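Local coordinates for protein NAD-dependent epimerase/dehydratase (Methanobrevibacter ruminantium, PDB 6DNT) that probably interconverts UDP-N-acetylglucosamine and its C4 epimer with the help of NAD, and binds the bacterial cell-wall intermediate UDP-N-acetylmuramic acid, at residues I269-K275 with L310-L316. Sequence-based numbering, arbitrary orientation.
Sequences INVALGK and LADISNL
Asn270 reaches from strand 267-271, which runs parallel to strand 199-208 in the central sheet of this Rossmann-type, short-chain dehydrogenase/reductase fold, to the Asp312 carbonyl in the loop preceding helix 328-341. It exemplifies how a side-chain amide near a strand end can hold a loop by its backbone carbonyl while apolar groups pack alongside. Its ND2 lies 3.0 Å from Asp312 O in a nearly straight bond (173°); the acceptor sits in the plane of the amide, whereas the donor is tilted 25° from the carbonyl plane. Tyr157 OH bonds to Asn270 OD1 and fixes which way the amide faces. Cut back to an alanine, Asn270 would probably leave the Asp312 carbonyl without this donor and Tyr157 without its acceptor. Nearby, Leu316 crosses Ile269 obliquely, Leu316 CD2 being 3.7 Å from Ile269 CG2 and also close to the Asn270 carbonyl. Just past the strand, Ala272 CB and Ala311 CB meet at 3.5 Å. Ile313 places CG1 between its backbone N and carbonyl carbon (chi1 58°), which carries Ile313 CD1 to 3.3 Å from Leu273 O while CG2 lies against Ala272. Leu310 CD1 rests on the Gly274-Lys275 peptide, and one water donates to both Gly274 O (3.0 Å) and Ala311 O (2.9 Å).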
loop_
_atom_site.group_PDB
_atom_site.type_symbol
_atom_site.label_atom_id
_atom_site.label_comp_id
_atom_site.label_asym_id
_atom_site.label_seq_id
_atom_site.Cartn_x
_atom_site.Cartn_y
_atom_site.Cartn_z
ATOM N N ILE A 269 1.394 15.276 -5.098
ATOM C CA ILE A 269 0.805 16.392 -5.851
ATOM C C ILE A 269 0.043 15.838 -7.056
ATOM O O ILE A 269 0.569 15.013 -7.784
ATOM C CB ILE A 269 1.889 17.365 -6.375
ATOM C CG1 ILE A 269 2.738 17.931 -5.231
ATOM C CG2 ILE A 269 1.261 18.508 -7.155
ATOM C CD1 ILE A 269 3.965 18.679 -5.715
ATOM N N ASN A 270 -1.190 16.297 -7.253
ATOM C CA ASN A 270 -1.950 16.010 -8.485
ATOM C C ASN A 270 -1.328 16.742 -9.673
ATOM O O ASN A 270 -0.975 17.920 -9.557
ATOM C CB ASN A 270 -3.394 16.503 -8.380
ATOM C CG ASN A 270 -4.221 15.727 -7.392
ATOM O OD1 ASN A 270 -4.007 14.544 -7.166
ATOM N ND2 ASN A 270 -5.219 16.392 -6.818
ATOM N N VAL A 271 -1.218 16.085 -10.822
ATOM C CA VAL A 271 -0.769 16.765 -12.032
ATOM C C VAL A 271 -1.860 16.643 -13.088
ATOM O O VAL A 271 -2.150 15.558 -13.587
ATOM C CB VAL A 271 0.586 16.255 -12.571
ATOM C CG1 VAL A 271 1.136 17.249 -13.596
ATOM C CG2 VAL A 271 1.576 16.096 -11.433
ATOM N N ALA A 272 -2.468 17.787 -13.397
ATOM C CA ALA A 272 -3.616 17.878 -14.279
ATOM C C ALA A 272 -3.832 19.360 -14.585
ATOM O O ALA A 272 -3.015 20.180 -14.170
ATOM C CB ALA A 272 -4.840 17.300 -13.592
ATOM N N LEU A 273 -4.931 19.697 -15.266
ATOM C CA LEU A 273 -5.307 21.109 -15.464
ATOM C C LEU A 273 -6.402 21.616 -14.534
ATOM O O LEU A 273 -6.597 22.825 -14.432
ATOM C CB LEU A 273 -5.728 21.342 -16.910
ATOM C CG LEU A 273 -4.683 21.109 -17.987
ATOM C CD1 LEU A 273 -5.184 21.623 -19.332
ATOM C CD2 LEU A 273 -3.371 21.790 -17.636
ATOM N N GLY A 274 -7.073 20.720 -13.819
ATOM C CA GLY A 274 -8.229 21.089 -13.018
ATOM C C GLY A 274 -9.408 21.523 -13.875
ATOM O O GLY A 274 -10.212 22.336 -13.448
ATOM N N LYS A 275 -9.501 20.958 -15.078
ATOM C CA LYS A 275 -10.592 21.226 -16.013
ATOM C C LYS A 275 -11.156 19.913 -16.512
ATOM O O LYS A 275 -10.424 18.936 -16.615
ATOM C CB LYS A 275 -10.091 22.057 -17.197
ATOM C CG LYS A 275 -9.555 23.416 -16.792
ATOM C CD LYS A 275 -9.671 24.437 -17.912
ATOM C CE LYS A 275 -8.866 24.042 -19.136
ATOM N NZ LYS A 275 -8.851 25.136 -20.145
ATOM N N LEU A 310 -11.856 14.803 -11.973
ATOM C CA LEU A 310 -11.414 16.204 -11.994
ATOM C C LEU A 310 -10.440 16.428 -10.852
ATOM O O LEU A 310 -10.762 16.095 -9.714
ATOM C CB LEU A 310 -12.612 17.143 -11.835
ATOM C CG LEU A 310 -12.336 18.651 -11.812
ATOM C CD1 LEU A 310 -11.708 19.130 -13.105
ATOM C CD2 LEU A 310 -13.642 19.382 -11.504
ATOM N N ALA A 311 -9.273 16.998 -11.145
ATOM C CA ALA A 311 -8.263 17.273 -10.122
ATOM C C ALA A 311 -8.429 18.656 -9.500
ATOM O O ALA A 311 -8.771 19.609 -10.189
ATOM C CB ALA A 311 -6.869 17.174 -10.717
ATOM N N ASP A 312 -8.134 18.760 -8.210
ATOM C CA ASP A 312 -7.761 20.035 -7.607
ATOM C C ASP A 312 -6.255 20.162 -7.768
ATOM O O ASP A 312 -5.515 19.327 -7.248
ATOM C CB ASP A 312 -8.143 20.084 -6.121
ATOM C CG ASP A 312 -7.914 21.461 -5.506
ATOM O OD1 ASP A 312 -6.838 22.059 -5.720
ATOM O OD2 ASP A 312 -8.817 21.941 -4.792
ATOM N N ILE A 313 -5.806 21.202 -8.474
ATOM C CA ILE A 313 -4.369 21.391 -8.751
ATOM C C ILE A 313 -3.727 22.556 -7.969
ATOM O O ILE A 313 -2.659 23.035 -8.344
ATOM C CB ILE A 313 -4.066 21.504 -10.261
ATOM C CG1 ILE A 313 -4.831 22.658 -10.905
ATOM C CG2 ILE A 313 -4.376 20.191 -10.958
ATOM C CD1 ILE A 313 -4.157 23.164 -12.163
ATOM N N SER A 314 -4.355 22.954 -6.860
ATOM C CA SER A 314 -3.807 23.999 -5.977
ATOM C C SER A 314 -2.358 23.725 -5.564
ATOM O O SER A 314 -1.512 24.619 -5.606
ATOM C CB SER A 314 -4.664 24.132 -4.711
ATOM O OG SER A 314 -5.981 24.529 -5.051
ATOM N N ASN A 315 -2.067 22.477 -5.208
ATOM C CA ASN A 315 -0.739 22.127 -4.714
ATOM C C ASN A 315 0.360 22.063 -5.776
ATOM O O ASN A 315 1.519 21.873 -5.428
ATOM C CB ASN A 315 -0.816 20.868 -3.836
ATOM C CG ASN A 315 -1.501 21.154 -2.507
ATOM O OD1 ASN A 315 -1.213 22.166 -1.867
ATOM N ND2 ASN A 315 -2.419 20.304 -2.107
ATOM N N LEU A 316 0.036 22.291 -7.052
ATOM C CA LEU A 316 1.079 22.549 -8.049
ATOM C C LEU A 316 1.949 23.775 -7.721
ATOM O O LEU A 316 3.088 23.866 -8.180
ATOM C CB LEU A 316 0.501 22.676 -9.456
ATOM C CG LEU A 316 0.023 21.386 -10.129
ATOM C CD1 LEU A 316 -0.572 21.699 -11.489
ATOM C CD2 LEU A 316 1.157 20.390 -10.301
HETATM O O HOH W 1 -10.201 22.061 -10.493
#